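PDB 2DC4: 165aa long hypothetical protein from Pyrococcus horikoshii, which is of unknown function but carries a CYTH domain, whose relatives include class IV adenylate cyclases and thiamine triphosphatases acting on triphosphorylated substrates. Local coordinates for residues Met1-Lys6 and Ile126-Ser131. Sequence-based numbering, arbitrary orientation.
Sequences MEIEVK and IEVITS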
loop_
_atom_site.group_PDB
_atom_site.type_symbol
_atom_site.label_atom_id
_atom_site.label_comp_id
_atom_site.label_asym_id
_atom_site.label_seq_id
_atom_site.Cartn_x
_atom_site.Cartn_y
_atom_site.Cartn_z
ATOM N N MET A 1 3.151 -7.955 20.537
ATOM C CA MET A 1 3.461 -8.793 19.342
ATOM C C MET A 1 2.358 -9.812 19.075
ATOM O O MET A 1 1.505 -10.062 19.927
ATOM C CB MET A 1 4.792 -9.529 19.533
ATOM C CG MET A 1 4.814 -10.512 20.697
ATOM S SD MET A 1 6.318 -11.521 20.727
ATOM C CE MET A 1 7.490 -10.334 21.384
ATOM N N GLU A 2 2.390 -10.392 17.880
ATOM C CA GLU A 2 1.413 -11.388 17.470
ATOM C C GLU A 2 1.779 -12.719 18.118
ATOM O O GLU A 2 2.903 -13.194 17.966
ATOM C CB GLU A 2 1.441 -11.532 15.945
ATOM C CG GLU A 2 0.360 -12.424 15.349
ATOM C CD GLU A 2 0.573 -12.677 13.863
ATOM O OE1 GLU A 2 0.851 -11.711 13.122
ATOM O OE2 GLU A 2 0.456 -13.843 13.434
ATOM N N ILE A 3 0.839 -13.304 18.854
ATOM C CA ILE A 3 1.063 -14.593 19.502
ATOM C C ILE A 3 -0.027 -15.553 19.043
ATOM O O ILE A 3 -1.220 -15.287 19.209
ATOM C CB ILE A 3 1.021 -14.473 21.040
ATOM C CG1 ILE A 3 2.145 -13.549 21.520
ATOM C CG2 ILE A 3 1.170 -15.849 21.675
ATOM C CD1 ILE A 3 3.550 -14.039 21.172
ATOM N N GLU A 4 0.382 -16.673 18.463
ATOM C CA GLU A 4 -0.593 -17.631 17.978
ATOM C C GLU A 4 -0.032 -19.028 17.774
ATOM O O GLU A 4 1.149 -19.202 17.483
ATOM C CB GLU A 4 -1.187 -17.131 16.664
ATOM C CG GLU A 4 -0.148 -16.725 15.635
ATOM C CD GLU A 4 -0.763 -16.372 14.296
ATOM O OE1 GLU A 4 -1.753 -15.611 14.279
ATOM O OE2 GLU A 4 -0.253 -16.849 13.260
ATOM N N VAL A 5 -0.896 -20.022 17.947
ATOM C CA VAL A 5 -0.520 -21.411 17.746
ATOM C C VAL A 5 -1.500 -21.981 16.728
ATOM O O VAL A 5 -2.707 -21.750 16.816
ATOM C CB VAL A 5 -0.611 -22.220 19.050
ATOM C CG1 VAL A 5 -0.157 -23.651 18.807
ATOM C CG2 VAL A 5 0.258 -21.564 20.116
ATOM N N LYS A 6 -0.967 -22.716 15.761
ATOM C CA LYS A 6 -1.768 -23.309 14.698
ATOM C C LYS A 6 -1.930 -24.804 14.941
ATOM O O LYS A 6 -0.982 -25.472 15.354
ATOM C CB LYS A 6 -1.078 -23.084 13.349
ATOM C CG LYS A 6 -1.871 -23.575 12.140
ATOM C CD LYS A 6 -1.065 -23.431 10.849
ATOM C CE LYS A 6 -0.673 -21.987 10.588
ATOM N NZ LYS A 6 0.125 -21.858 9.334
ATOM N N ILE A 126 -5.162 -20.228 16.973
ATOM C CA ILE A 126 -5.679 -19.659 18.210
ATOM C C ILE A 126 -4.740 -18.499 18.505
ATOM O O ILE A 126 -3.539 -18.689 18.725
ATOM C CB ILE A 126 -5.659 -20.665 19.380
ATOM C CG1 ILE A 126 -6.474 -21.911 19.013
ATOM C CG2 ILE A 126 -6.238 -20.001 20.637
ATOM C CD1 ILE A 126 -6.590 -22.928 20.157
ATOM N N GLU A 127 -5.299 -17.295 18.499
ATOM C CA GLU A 127 -4.538 -16.067 18.692
ATOM C C GLU A 127 -4.939 -15.356 19.986
ATOM O O GLU A 127 -6.096 -15.340 20.384
ATOM C CB GLU A 127 -4.795 -15.153 17.493
ATOM C CG GLU A 127 -3.959 -15.543 16.273
ATOM C CD GLU A 127 -4.221 -14.563 15.152
ATOM O OE1 GLU A 127 -4.295 -13.372 15.420
ATOM O OE2 GLU A 127 -4.350 -15.003 14.011
ATOM N N VAL A 128 -3.975 -14.733 20.649
ATOM C CA VAL A 128 -4.279 -13.998 21.868
ATOM C C VAL A 128 -3.574 -12.655 21.846
ATOM O O VAL A 128 -2.522 -12.504 21.227
ATOM C CB VAL A 128 -3.835 -14.788 23.127
ATOM C CG1 VAL A 128 -2.332 -14.953 23.131
ATOM C CG2 VAL A 128 -4.300 -14.074 24.390
ATOM N N ILE A 129 -4.172 -11.672 22.510
ATOM C CA ILE A 129 -3.584 -10.342 22.596
ATOM C C ILE A 129 -3.005 -10.201 24.000
ATOM O O ILE A 129 -3.731 -10.328 24.984
ATOM C CB ILE A 129 -4.648 -9.250 22.373
ATOM C CG1 ILE A 129 -5.285 -9.422 20.992
ATOM C CG2 ILE A 129 -4.015 -7.869 22.502
ATOM C CD1 ILE A 129 -6.433 -8.464 20.723
ATOM N N THR A 130 -1.701 -9.962 24.093
ATOM C CA THR A 130 -1.042 -9.826 25.391
ATOM C C THR A 130 0.298 -9.102 25.287
ATOM O O THR A 130 0.974 -9.159 24.259
ATOM C CB THR A 130 -0.808 -11.216 26.040
ATOM O OG1 THR A 130 -2.070 -11.855 26.272
ATOM C CG2 THR A 130 -0.071 -11.081 27.364
ATOM N N SER A 131 0.675 -8.412 26.360
ATOM C CA SER A 131 1.940 -7.691 26.395
ATOM C C SER A 131 3.048 -8.659 26.775
ATOM O O SER A 131 4.225 -8.407 26.516
ATOM C CB SER A 131 1.878 -6.551 27.417
ATOM O OG SER A 131 0.898 -5.592 27.059
HETATM O O HOH W 1 3.077 -9.150 22.817
HETATM O O HOH W 2 -0.441 -9.427 21.493
HETATM O O HOH W 3 -1.864 -11.957 18.476
#
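Val5 and Ile126 pair their backbones as the hydrogen-bonded step of an antiparallel ladder: Ile126 N gives to Val5 O at 2.9 Å, almost straight, and Val5 N returns a bond to Ile126 O at 3.1 Å. Val128 N then reaches Ile3 O at 3.2 Å. Beyond this point the chains splay apart and water takes over. One water accepts from Ile3 N and donates to Val128 O; the next joins Met1 O to Thr130 N, and a third spans Met1 N and Thr130 O. The ladder therefore continues toward the N-terminus by way of solvent.

At the non-hydrogen-bonded pair between these bonds, Glu4 and Glu127 stand side by side on the same face, their CA atoms 4.3 Å apart. A CA-H...O contact runs from Glu4 CA to Ile126 O at 3.2 Å. Glu4 CG sits between its backbone N and carbonyl carbon (chi1 51°), from where the extended chain runs beside that of Glu127. The model puts Glu4 OE1 2.7 Å from Glu127 OE2, an approach doubtful in its detail, and Glu113 brings a further carboxylate close to Glu127. An alanine in place of Glu127 would probably leave the Glu4 side chain freer to turn and the acidic cluster one carboxylate short.

The other face is apolar. Ile3 CG2, anti to the backbone N, meets Val128 CG1 at 3.9 Å, the two side chains pointing the same way.

Glu2, Glu4 and Lys6 form the ExExK motif of CYTH proteins, whose acids take part in metal binding in relatives; the acidic cluster here is consistent with such a role. Pairing strand 2-8 with strand 121-128 closes the eight-stranded antiparallel barrel, the tunnel fold of the family. Strand 69-76 flanks 2-8 and strand 110-117 flanks 121-128, while Ile140 of helix 133-146 packs against Ile3, Val5 and Val128.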